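Local coordinates for putative regulatory protein SCO4313 (Streptomyces coelicolor, PDB 2OI8), which probably acts as a TetR-family transcription regulator, binding DNA through a predicted helix-turn-helix motif, at residues 68-74 against 106-110; 60-65 against 115-121; 88-92 against 134-139; 186-190 against 202-206. All blocks are in the same frame, centred on the assembly; numbering follows the deposited sequence.

In the fold
Following the chain from its N terminus, helix 60-84 comes straight after the predicted helix-turn-helix and starts two contacts. Contact 2 closes the longer loop, joining the start of this helix to the loop after helix 104-111. Contact 1 closes a shorter loop within it, and Ile68 touches Tyr118 where the two meet. Contact 3 opens at 88-92, before contacts 1 and 2 have closed, and ends at 134-139, so it crosses both and ties helix 89-102 to helix 129-139. Contact 4 follows in series, pairing helices 170-191 and 202-213. Tyr107 packs on Leu187 and Ser188, linking contact 1 to contact 4; both touch the second subunit.

Contact 1. Residues 68-74 against 106-110; sequences IRDAYRS and RYFLI
Helix-on-helix packing with a polar end joins Ile68, Ala71, Tyr72 and Ser74 of helix 60-84 to Arg106, Leu109 and Ile110 of helix 104-111, near the centre of the chain. The axes of the two segments cross steeply, at -112°, and approach to 9.4 Å. Ile110 is the main wedge. Its CD1 lies over one face of the Tyr72 ring, 3.9 Å from the centroid, a CH-pi contact displaced toward the rim. Its CG2 lies 3.3 Å from Tyr72 OH and close to CE1 as well. The same CD1 also meets Ala71 CB at 3.7 Å and Ile68 CG2, while CG1 of Ile68 meets Leu109 CD2 at 4.0 Å. Arg106 lays its aliphatic part across Ala71 of helix 60-84, CG 3.7 Å from Ala71 CB, and a bend at chi3 (51°) turns the guanidinium obliquely past Ser74. There Ser74 OG bonds back to Ala71 O at 2.9 Å and also pairs with Trp99 NE1, while Arg106 NH2 bonds to Trp99 O. With an alanine in place of Arg106, Trp99 O would probably lose this partner and a gap would open beside Ala71 and Ser74. In the TetR fold helix 60-84 connects the DNA-binding part to the C-terminal domain, and here it packs on helix 104-111 of that domain. Between the segments the attraction is apolar, so the polar ends find their partners elsewhere: those of Arg106 and Ser74 at Trp99 of helix 89-102 and, across the dimer, Tyr72 OH at Gln194 of the second subunit.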
loop_
_atom_site.group_PDB
_atom_site.type_symbol
_atom_site.label_atom_id
_atom_site.label_comp_id
_atom_site.label_asym_id
_atom_site.label_seq_id
_atom_site.Cartn_x
_atom_site.Cartn_y
_atom_site.Cartn_z
ATOM N N ILE A 68 1.977 4.666 15.583
ATOM C CA ILE A 68 2.700 5.162 14.386
ATOM C C ILE A 68 4.199 5.482 14.662
ATOM O O ILE A 68 5.074 5.049 13.901
ATOM C CB ILE A 68 1.938 6.327 13.663
ATOM C CG1 ILE A 68 0.677 5.791 12.995
ATOM C CG2 ILE A 68 2.782 6.967 12.574
ATOM C CD1 ILE A 68 -0.299 6.851 12.596
ATOM N N ARG A 69 4.482 6.179 15.763
ATOM C CA ARG A 69 5.857 6.514 16.203
ATOM C C ARG A 69 6.704 5.257 16.445
ATOM O O ARG A 69 7.869 5.180 16.002
ATOM C CB ARG A 69 5.803 7.383 17.479
ATOM C CG ARG A 69 7.130 8.047 17.931
ATOM C CD ARG A 69 6.953 9.142 19.068
ATOM N NE ARG A 69 5.787 10.016 18.839
ATOM C CZ ARG A 69 5.746 11.337 19.038
ATOM N NH1 ARG A 69 6.822 12.005 19.458
ATOM N NH2 ARG A 69 4.619 12.004 18.786
ATOM N N ASP A 70 6.105 4.284 17.140
ATOM C CA ASP A 70 6.732 3.003 17.442
ATOM C C ASP A 70 7.054 2.268 16.168
ATOM O O ASP A 70 8.105 1.640 16.064
ATOM C CB ASP A 70 5.797 2.110 18.273
ATOM C CG ASP A 70 5.803 2.450 19.756
ATOM O OD1 ASP A 70 6.633 3.272 20.198
ATOM O OD2 ASP A 70 4.978 1.878 20.495
ATOM N N ALA A 71 6.136 2.346 15.204
ATOM C CA ALA A 71 6.299 1.652 13.921
ATOM C C ALA A 71 7.508 2.211 13.162
ATOM O O ALA A 71 8.401 1.447 12.770
ATOM C CB ALA A 71 5.003 1.713 13.069
ATOM N N TYR A 72 7.544 3.537 12.995
ATOM C CA TYR A 72 8.668 4.228 12.348
ATOM C C TYR A 72 9.982 3.924 13.029
ATOM O O TYR A 72 10.999 3.730 12.353
ATOM C CB TYR A 72 8.458 5.743 12.328
ATOM C CG TYR A 72 7.534 6.201 11.228
ATOM C CD1 TYR A 72 7.841 5.949 9.889
ATOM C CD2 TYR A 72 6.357 6.893 11.515
ATOM C CE1 TYR A 72 7.000 6.358 8.865
ATOM C CE2 TYR A 72 5.503 7.322 10.491
ATOM C CZ TYR A 72 5.840 7.048 9.165
ATOM O OH TYR A 72 5.020 7.457 8.129
ATOM N N ARG A 73 9.949 3.849 14.360
ATOM C CA ARG A 73 11.175 3.680 15.131
ATOM C C ARG A 73 11.824 2.307 14.911
ATOM O O ARG A 73 13.054 2.198 14.833
ATOM C CB ARG A 73 10.915 3.981 16.602
ATOM C CG ARG A 73 12.068 3.659 17.553
ATOM C CD ARG A 73 12.139 4.663 18.710
ATOM N NE ARG A 73 10.866 4.796 19.429
ATOM C CZ ARG A 73 10.047 5.844 19.337
ATOM N NH1 ARG A 73 10.350 6.875 18.551
ATOM N NH2 ARG A 73 8.920 5.864 20.039
ATOM N N SER A 74 11.004 1.268 14.790
ATOM C CA SER A 74 11.537 -0.045 14.506
ATOM C C SER A 74 11.938 -0.172 13.038
ATOM O O SER A 74 12.847 -0.928 12.707
ATOM C CB SER A 74 10.554 -1.147 14.890
ATOM O OG SER A 74 9.293 -0.904 14.299
ATOM N N ARG A 106 2.012 -3.903 11.245
ATOM C CA ARG A 106 2.823 -2.730 11.501
ATOM C C ARG A 106 3.163 -1.993 10.191
ATOM O O ARG A 106 3.104 -0.764 10.137
ATOM C CB ARG A 106 4.074 -3.141 12.245
ATOM C CG ARG A 106 4.955 -2.012 12.724
ATOM C CD ARG A 106 6.196 -2.591 13.400
ATOM N NE ARG A 106 6.853 -3.590 12.550
ATOM C CZ ARG A 106 7.842 -4.383 12.953
ATOM N NH1 ARG A 106 8.296 -4.293 14.196
ATOM N NH2 ARG A 106 8.387 -5.259 12.116
ATOM N N TYR A 107 3.486 -2.737 9.132
ATOM C CA TYR A 107 3.803 -2.150 7.838
ATOM C C TYR A 107 2.631 -1.288 7.359
ATOM O O TYR A 107 2.816 -0.140 6.917
ATOM C CB TYR A 107 4.130 -3.266 6.813
ATOM C CG TYR A 107 4.424 -2.767 5.394
ATOM C CD1 TYR A 107 3.391 -2.629 4.466
ATOM C CD2 TYR A 107 5.743 -2.446 4.982
ATOM C CE1 TYR A 107 3.634 -2.164 3.146
ATOM C CE2 TYR A 107 6.010 -1.985 3.651
ATOM C CZ TYR A 107 4.946 -1.841 2.758
ATOM O OH TYR A 107 5.150 -1.394 1.459
ATOM N N PHE A 108 1.427 -1.836 7.476
ATOM C CA PHE A 108 0.253 -1.191 6.918
ATOM C C PHE A 108 -0.263 -0.019 7.719
ATOM O O PHE A 108 -0.939 0.841 7.176
ATOM C CB PHE A 108 -0.861 -2.194 6.701
ATOM C CG PHE A 108 -0.659 -3.066 5.482
ATOM C CD1 PHE A 108 -0.413 -2.486 4.229
ATOM C CD2 PHE A 108 -0.753 -4.465 5.578
ATOM C CE1 PHE A 108 -0.242 -3.308 3.068
ATOM C CE2 PHE A 108 -0.605 -5.284 4.445
ATOM C CZ PHE A 108 -0.344 -4.711 3.188
ATOM N N LEU A 109 0.061 0.027 9.006
ATOM C CA LEU A 109 -0.292 1.192 9.792
ATOM C C LEU A 109 0.461 2.434 9.227
ATOM O O LEU A 109 -0.081 3.533 9.187
ATOM C CB LEU A 109 0.002 0.917 11.274
ATOM C CG LEU A 109 -0.477 1.959 12.300
ATOM C CD1 LEU A 109 -2.008 1.949 12.560
ATOM C CD2 LEU A 109 0.292 1.808 13.593
ATOM N N ILE A 110 1.697 2.251 8.763
ATOM C CA ILE A 110 2.431 3.327 8.086
ATOM C C ILE A 110 2.057 3.403 6.591
ATOM O O ILE A 110 1.709 4.464 6.087
ATOM C CB ILE A 110 4.001 3.117 8.143
ATOM C CG1 ILE A 110 4.512 3.039 9.571
ATOM C CG2 ILE A 110 4.735 4.221 7.312
ATOM C CD1 ILE A 110 3.753 4.040 10.424
#

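Contact 2. Residues 60-65 against 115-121; sequences RDELIT and VPGYRAP
Tyr118 lays its ring over Ile64, whose CG2 sits almost above the ring centre, 3.6 Å from the centroid and 12° off the normal, a well-centred CH-pi contact. The side chains run past each other in opposite directions, and the ring edge faces Asp61 and Thr65. With CG anti to the backbone N (chi1 170°), Tyr118 carries its phenol across the helix to Thr65. There Tyr118 OH donates to Thr65 OG1 at 2.7 Å, and Thr65 OG1 in turn donates a hydrogen bond to Asp61 O at 2.8 Å. That carbonyl also takes the backbone N-H of Thr65, the two donors arriving from opposite faces of its plane. The Pro121 ring comes up against Thr65, its CD 3.6 Å from Thr65 OG1. At the charged end, Asp61 OD1 lies 3.2 Å from Tyr118 CD1 and pairs with Arg60 NH1 by charge alone, well out of the guanidinium plane. Arg60 NH2 lies 3.8 Å from Val115 CG1, beside a type II beta turn with Pro116 and Gly117 at its corners. The contact fastens the start of helix 60-84 to a loop of the C-terminal domain. Two hydrogen bonds in a row, from phenol to threonine to helix carbonyl, probably limit the phenol's movement.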
loop_
_atom_site.group_PDB
_atom_site.type_symbol
_atom_site.label_atom_id
_atom_site.label_comp_id
_atom_site.label_asym_id
_atom_site.label_seq_id
_atom_site.Cartn_x
_atom_site.Cartn_y
_atom_site.Cartn_z
ATOM N N ARG A 60 -8.125 8.218 21.395
ATOM C CA ARG A 60 -7.701 7.292 20.372
ATOM C C ARG A 60 -6.564 7.808 19.481
ATOM O O ARG A 60 -5.729 7.024 19.019
ATOM C CB ARG A 60 -8.913 6.867 19.520
ATOM C CG ARG A 60 -8.580 6.030 18.239
ATOM C CD ARG A 60 -9.845 5.777 17.415
ATOM N NE ARG A 60 -9.713 6.083 15.978
ATOM C CZ ARG A 60 -9.797 7.314 15.475
ATOM N NH1 ARG A 60 -9.967 8.349 16.279
ATOM N NH2 ARG A 60 -9.699 7.530 14.178
ATOM N N ASP A 61 -6.533 9.110 19.214
ATOM C CA ASP A 61 -5.522 9.630 18.283
ATOM C C ASP A 61 -4.155 9.641 18.927
ATOM O O ASP A 61 -3.170 9.332 18.270
ATOM C CB ASP A 61 -5.878 11.023 17.759
ATOM C CG ASP A 61 -7.038 11.005 16.754
ATOM O OD1 ASP A 61 -7.339 9.933 16.174
ATOM O OD2 ASP A 61 -7.653 12.081 16.566
ATOM N N GLU A 62 -4.114 9.980 20.211
ATOM C CA GLU A 62 -2.900 9.860 21.020
ATOM C C GLU A 62 -2.325 8.443 21.021
ATOM O O GLU A 62 -1.106 8.258 20.963
ATOM C CB GLU A 62 -3.172 10.273 22.460
ATOM C CG GLU A 62 -3.087 11.754 22.704
ATOM C CD GLU A 62 -2.777 12.073 24.154
ATOM O OE1 GLU A 62 -2.273 11.179 24.896
ATOM O OE2 GLU A 62 -3.035 13.233 24.546
ATOM N N LEU A 63 -3.209 7.452 21.098
ATOM C CA LEU A 63 -2.792 6.083 21.049
ATOM C C LEU A 63 -2.306 5.754 19.650
ATOM O O LEU A 63 -1.239 5.170 19.503
ATOM C CB LEU A 63 -3.923 5.150 21.455
ATOM C CG LEU A 63 -3.574 3.661 21.331
ATOM C CD1 LEU A 63 -2.343 3.229 22.174
ATOM C CD2 LEU A 63 -4.786 2.831 21.703
ATOM N N ILE A 64 -3.074 6.140 18.625
ATOM C CA ILE A 64 -2.682 5.857 17.249
ATOM C C ILE A 64 -1.308 6.472 17.025
ATOM O O ILE A 64 -0.366 5.779 16.582
ATOM C CB ILE A 64 -3.657 6.468 16.207
ATOM C CG1 ILE A 64 -5.067 5.845 16.257
ATOM C CG2 ILE A 64 -3.035 6.429 14.799
ATOM C CD1 ILE A 64 -5.118 4.417 15.884
ATOM N N THR A 65 -1.198 7.761 17.377
ATOM C CA THR A 65 0.028 8.516 17.192
ATOM C C THR A 65 1.218 7.734 17.707
ATOM O O THR A 65 2.190 7.605 16.979
ATOM C CB THR A 65 -0.028 9.903 17.848
ATOM O OG1 THR A 65 -0.989 10.712 17.164
ATOM C CG2 THR A 65 1.320 10.592 17.789
ATOM N N VAL A 115 -5.883 5.948 8.493
ATOM C CA VAL A 115 -6.965 5.758 9.444
ATOM C C VAL A 115 -7.928 6.931 9.335
ATOM O O VAL A 115 -7.519 8.075 9.476
ATOM C CB VAL A 115 -6.446 5.554 10.868
ATOM C CG1 VAL A 115 -7.609 5.342 11.826
ATOM C CG2 VAL A 115 -5.497 4.385 10.889
ATOM N N PRO A 116 -9.207 6.647 9.017
ATOM C CA PRO A 116 -10.201 7.697 8.777
ATOM C C PRO A 116 -10.376 8.537 9.999
ATOM O O PRO A 116 -10.482 8.003 11.099
ATOM C CB PRO A 116 -11.491 6.919 8.528
ATOM C CG PRO A 116 -11.043 5.590 8.067
ATOM C CD PRO A 116 -9.792 5.303 8.846
ATOM N N GLY A 117 -10.391 9.849 9.795
ATOM C CA GLY A 117 -10.600 10.799 10.879
ATOM C C GLY A 117 -9.315 11.220 11.580
ATOM O O GLY A 117 -9.267 12.309 12.174
ATOM N N TYR A 118 -8.278 10.376 11.507
ATOM C CA TYR A 118 -7.033 10.625 12.223
ATOM C C TYR A 118 -6.108 11.578 11.470
ATOM O O TYR A 118 -5.734 11.312 10.320
ATOM C CB TYR A 118 -6.290 9.305 12.510
ATOM C CG TYR A 118 -4.885 9.510 13.026
ATOM C CD1 TYR A 118 -4.652 9.783 14.368
ATOM C CD2 TYR A 118 -3.791 9.450 12.169
ATOM C CE1 TYR A 118 -3.366 9.985 14.858
ATOM C CE2 TYR A 118 -2.493 9.642 12.643
ATOM C CZ TYR A 118 -2.286 9.910 13.999
ATOM O OH TYR A 118 -1.008 10.118 14.487
ATOM N N ARG A 119 -5.721 12.671 12.129
ATOM C CA ARG A 119 -4.666 13.550 11.604
ATOM C C ARG A 119 -3.460 13.494 12.537
ATOM O O ARG A 119 -3.591 13.709 13.743
ATOM C CB ARG A 119 -5.161 14.996 11.449
ATOM C CG ARG A 119 -6.415 15.165 10.587
ATOM C CD ARG A 119 -7.432 16.064 11.293
ATOM N NE ARG A 119 -6.994 17.464 11.349
ATOM C CZ ARG A 119 -7.158 18.274 12.394
ATOM N NH1 ARG A 119 -7.739 17.829 13.505
ATOM N NH2 ARG A 119 -6.723 19.530 12.335
ATOM N N ALA A 120 -2.298 13.178 11.977
ATOM C CA ALA A 120 -1.063 13.052 12.752
ATOM C C ALA A 120 -0.496 14.408 13.196
ATOM O O ALA A 120 -0.780 15.440 12.572
ATOM C CB ALA A 120 -0.011 12.268 11.942
ATOM N N PRO A 121 0.296 14.417 14.291
ATOM C CA PRO A 121 1.131 15.587 14.553
ATOM C C PRO A 121 2.325 15.578 13.586
ATOM O O PRO A 121 2.800 14.496 13.200
ATOM C CB PRO A 121 1.606 15.372 16.000
ATOM C CG PRO A 121 0.829 14.195 16.525
ATOM C CD PRO A 121 0.463 13.387 15.330
#

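Contact 3. Residues 88-92 against 134-139; sequences DLAGL and VIVDAC
No ring, amide or guanidinium takes part where Leu89 and Leu92 meet Ala138, so there are no faces or edges to assign; the surfaces are made of methyl groups and one sulfur. Ala138 CB is the centre of the patch. It receives Leu89 CD2 at 3.7 Å and Leu92 CD2 at the same distance, one leucine methyl from each of two successive turns. Both methyls of Leu89, CD1 and CD2, reach Cys139 SG at 4.0 Å, and CD2 also lies near Ile135 CG2. Its CG is anti to the carbonyl carbon (chi1 -78°), an orientation that brings both methyls to the neighbouring helix although the CB itself points past it. In the TetR-type C-terminal domain this joins the start of helix 89-102, with Asp88 at the N-cap, to the last turns of helix 129-139. Shortening Leu89 to an alanine would probably leave Cys139 SG and one side of Ala138 without their contact. Leu92 CD2 extends the patch more loosely, to Ile135 CD1 at 4.2 Å and Val134 CG1 at 4.4 Å. Beyond it, Ile135 packs on Ala176 and Phe179 of helix 170-191 and on Leu79 of helix 60-84.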
loop_
_atom_site.group_PDB
_atom_site.type_symbol
_atom_site.label_atom_id
_atom_site.label_comp_id
_atom_site.label_asym_id
_atom_site.label_seq_id
_atom_site.Cartn_x
_atom_site.Cartn_y
_atom_site.Cartn_z
ATOM N N ASP A 88 25.485 -2.454 2.222
ATOM C CA ASP A 88 25.206 -1.513 1.144
ATOM C C ASP A 88 23.692 -1.563 0.874
ATOM O O ASP A 88 22.933 -2.188 1.639
ATOM C CB ASP A 88 25.976 -1.950 -0.102
ATOM C CG ASP A 88 25.642 -3.394 -0.508
ATOM O OD1 ASP A 88 25.679 -4.293 0.385
ATOM O OD2 ASP A 88 25.309 -3.623 -1.705
ATOM N N LEU A 89 23.259 -0.929 -0.219
ATOM C CA LEU A 89 21.837 -0.889 -0.586
ATOM C C LEU A 89 21.172 -2.265 -0.567
ATOM O O LEU A 89 20.046 -2.402 -0.089
ATOM C CB LEU A 89 21.612 -0.208 -1.946
ATOM C CG LEU A 89 21.656 1.319 -2.027
ATOM C CD1 LEU A 89 21.405 1.756 -3.466
ATOM C CD2 LEU A 89 20.672 1.998 -1.069
ATOM N N ALA A 90 21.871 -3.276 -1.081
ATOM C CA ALA A 90 21.369 -4.644 -1.034
ATOM C C ALA A 90 20.997 -5.005 0.402
ATOM O O ALA A 90 19.875 -5.410 0.661
ATOM C CB ALA A 90 22.397 -5.622 -1.603
ATOM N N GLY A 91 21.919 -4.801 1.337
ATOM C CA GLY A 91 21.698 -5.200 2.722
ATOM C C GLY A 91 20.529 -4.455 3.316
ATOM O O GLY A 91 19.732 -5.023 4.079
ATOM N N LEU A 92 20.431 -3.181 2.941
ATOM C CA LEU A 92 19.375 -2.291 3.391
ATOM C C LEU A 92 18.012 -2.738 2.854
ATOM O O LEU A 92 17.044 -2.794 3.594
ATOM C CB LEU A 92 19.704 -0.869 2.950
ATOM C CG LEU A 92 20.369 0.128 3.906
ATOM C CD1 LEU A 92 21.241 -0.503 4.952
ATOM C CD2 LEU A 92 21.141 1.138 3.103
ATOM N N VAL A 134 19.328 7.283 6.120
ATOM C CA VAL A 134 20.208 6.129 5.947
ATOM C C VAL A 134 20.310 5.734 4.481
ATOM O O VAL A 134 21.406 5.535 3.978
ATOM C CB VAL A 134 19.754 4.902 6.781
ATOM C CG1 VAL A 134 20.703 3.736 6.581
ATOM C CG2 VAL A 134 19.671 5.245 8.261
ATOM N N ILE A 135 19.173 5.631 3.801
ATOM C CA ILE A 135 19.152 5.267 2.376
ATOM C C ILE A 135 19.965 6.256 1.547
ATOM O O ILE A 135 20.759 5.874 0.669
ATOM C CB ILE A 135 17.699 5.234 1.785
ATOM C CG1 ILE A 135 16.759 4.344 2.607
ATOM C CG2 ILE A 135 17.715 4.858 0.296
ATOM C CD1 ILE A 135 17.334 2.982 2.942
ATOM N N VAL A 136 19.727 7.536 1.818
ATOM C CA VAL A 136 20.455 8.602 1.156
ATOM C C VAL A 136 21.943 8.357 1.376
ATOM O O VAL A 136 22.718 8.326 0.406
ATOM C CB VAL A 136 20.032 9.996 1.674
ATOM C CG1 VAL A 136 20.923 11.067 1.090
ATOM C CG2 VAL A 136 18.565 10.276 1.328
ATOM N N ASP A 137 22.322 8.141 2.642
ATOM C CA ASP A 137 23.706 7.849 3.000
ATOM C C ASP A 137 24.304 6.844 2.028
ATOM O O ASP A 137 25.304 7.140 1.376
ATOM C CB ASP A 137 23.818 7.341 4.444
ATOM C CG ASP A 137 23.608 8.438 5.475
ATOM O OD1 ASP A 137 23.478 9.627 5.096
ATOM O OD2 ASP A 137 23.570 8.103 6.681
ATOM N N ALA A 138 23.658 5.683 1.895
ATOM C CA ALA A 138 24.141 4.633 0.991
ATOM C C ALA A 138 24.264 5.108 -0.463
ATOM O O ALA A 138 25.321 4.920 -1.092
ATOM C CB ALA A 138 23.293 3.380 1.091
ATOM N N CYS A 139 23.220 5.764 -0.974
ATOM C CA CYS A 139 23.212 6.243 -2.365
ATOM C C CYS A 139 24.352 7.205 -2.738
ATOM O O CYS A 139 24.479 7.576 -3.907
ATOM C CB CYS A 139 21.855 6.845 -2.727
ATOM S SG CYS A 139 20.532 5.611 -2.880
#

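Contact 4. Residues 186-190 against 202-206; sequences VLSLE and SALLF
Phe206 and Val186 cross at about a right angle, the valine coming in at the edge of the ring and close to its plane: Val186 CG2 is 3.6 Å from Phe206 CD2. Leu187 approaches the same ring obliquely, with its CD2 3.9 Å from Phe206 CE2, so successive residues of one helix touch neighbouring ring atoms, only the valine at the edge. On the flank, Leu205 CD2 comes to 4.3 Å from Val186 CB. The two segments run antiparallel, 167° between directions with axes 10.5 Å apart, and belong to helices 170-191 and 202-213, which form a helical hairpin at the end of the C-terminal domain. Both sides also meet the second subunit, Val186 packing on its Ser181 and Leu205 on its Phe152, consistent with the dimer interface that the last long helices build in TetR regulators. A turn further toward the hairpin loop the contact becomes polar. Glu190 and Ser202 face each other there, and Ser202 OG donates to Glu190 OE1; the distance, 2.4 Å, is so short that its exact value is doubtful. The other carboxylate oxygen, Glu190 OE2, forms a salt bridge with Arg97 of helix 89-102. Arg97 also packs against Leu187 and Phe206.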
loop_
_atom_site.group_PDB
_atom_site.type_symbol
_atom_site.label_atom_id
_atom_site.label_comp_id
_atom_site.label_asym_id
_atom_site.label_seq_id
_atom_site.Cartn_x
_atom_site.Cartn_y
_atom_site.Cartn_z
ATOM N N VAL A 186 6.786 -3.605 -4.377
ATOM C CA VAL A 186 6.685 -5.059 -4.256
ATOM C C VAL A 186 6.295 -5.546 -2.852
ATOM O O VAL A 186 5.473 -6.430 -2.730
ATOM C CB VAL A 186 7.864 -5.822 -4.901
ATOM C CG1 VAL A 186 8.894 -4.879 -5.450
ATOM C CG2 VAL A 186 8.456 -6.877 -3.962
ATOM N N LEU A 187 6.806 -4.919 -1.806
ATOM C CA LEU A 187 6.429 -5.330 -0.464
ATOM C C LEU A 187 4.944 -5.197 -0.194
ATOM O O LEU A 187 4.315 -6.119 0.337
ATOM C CB LEU A 187 7.243 -4.576 0.604
ATOM C CG LEU A 187 8.714 -4.980 0.663
ATOM C CD1 LEU A 187 9.456 -4.105 1.661
ATOM C CD2 LEU A 187 8.859 -6.475 0.989
ATOM N N SER A 188 4.361 -4.069 -0.556
ATOM C CA SER A 188 2.960 -3.908 -0.224
ATOM C C SER A 188 2.062 -4.646 -1.195
ATOM O O SER A 188 0.986 -5.095 -0.824
ATOM C CB SER A 188 2.599 -2.447 -0.102
ATOM O OG SER A 188 3.101 -1.769 -1.209
ATOM N N LEU A 189 2.512 -4.835 -2.428
ATOM C CA LEU A 189 1.752 -5.694 -3.343
ATOM C C LEU A 189 1.735 -7.101 -2.861
ATOM O O LEU A 189 0.704 -7.734 -2.930
ATOM C CB LEU A 189 2.257 -5.647 -4.787
ATOM C CG LEU A 189 1.896 -4.389 -5.583
ATOM C CD1 LEU A 189 2.512 -4.514 -6.959
ATOM C CD2 LEU A 189 0.376 -4.206 -5.694
ATOM N N GLU A 190 2.858 -7.608 -2.354
ATOM C CA GLU A 190 2.829 -8.968 -1.801
ATOM C C GLU A 190 2.040 -9.074 -0.506
ATOM O O GLU A 190 1.153 -9.927 -0.407
ATOM C CB GLU A 190 4.199 -9.661 -1.732
ATOM C CG GLU A 190 5.316 -8.987 -0.993
ATOM C CD GLU A 190 6.699 -9.515 -1.447
ATOM O OE1 GLU A 190 6.833 -10.734 -1.739
ATOM O OE2 GLU A 190 7.663 -8.709 -1.512
ATOM N N SER A 202 7.611 -13.962 -5.806
ATOM C CA SER A 202 7.734 -12.520 -5.597
ATOM C C SER A 202 9.044 -12.111 -4.907
ATOM O O SER A 202 9.534 -11.016 -5.147
ATOM C CB SER A 202 6.536 -11.993 -4.803
ATOM O OG SER A 202 6.607 -12.399 -3.445
ATOM N N ALA A 203 9.604 -12.984 -4.068
ATOM C CA ALA A 203 10.922 -12.743 -3.486
ATOM C C ALA A 203 11.993 -12.559 -4.577
ATOM O O ALA A 203 12.946 -11.793 -4.403
ATOM C CB ALA A 203 11.303 -13.874 -2.549
ATOM N N LEU A 204 11.823 -13.257 -5.698
ATOM C CA LEU A 204 12.769 -13.163 -6.821
ATOM C C LEU A 204 12.516 -11.879 -7.580
ATOM O O LEU A 204 13.469 -11.186 -7.944
ATOM C CB LEU A 204 12.681 -14.379 -7.755
ATOM C CG LEU A 204 13.523 -15.638 -7.487
ATOM C CD1 LEU A 204 13.828 -15.892 -6.011
ATOM C CD2 LEU A 204 12.872 -16.877 -8.122
ATOM N N LEU A 205 11.232 -11.558 -7.788
ATOM C CA LEU A 205 10.839 -10.216 -8.254
ATOM C C LEU A 205 11.521 -9.102 -7.441
ATOM O O LEU A 205 12.115 -8.185 -8.014
ATOM C CB LEU A 205 9.315 -10.028 -8.268
ATOM C CG LEU A 205 8.883 -8.572 -8.509
ATOM C CD1 LEU A 205 9.383 -7.992 -9.840
ATOM C CD2 LEU A 205 7.377 -8.390 -8.369
ATOM N N PHE A 206 11.460 -9.215 -6.120
ATOM C CA PHE A 206 12.090 -8.262 -5.222
ATOM C C PHE A 206 13.587 -8.194 -5.485
ATOM O O PHE A 206 14.136 -7.092 -5.603
ATOM C CB PHE A 206 11.805 -8.650 -3.759
ATOM C CG PHE A 206 12.376 -7.690 -2.746
ATOM C CD1 PHE A 206 13.730 -7.739 -2.393
ATOM C CD2 PHE A 206 11.559 -6.752 -2.124
ATOM C CE1 PHE A 206 14.258 -6.851 -1.430
ATOM C CE2 PHE A 206 12.085 -5.843 -1.163
ATOM C CZ PHE A 206 13.433 -5.902 -0.815
#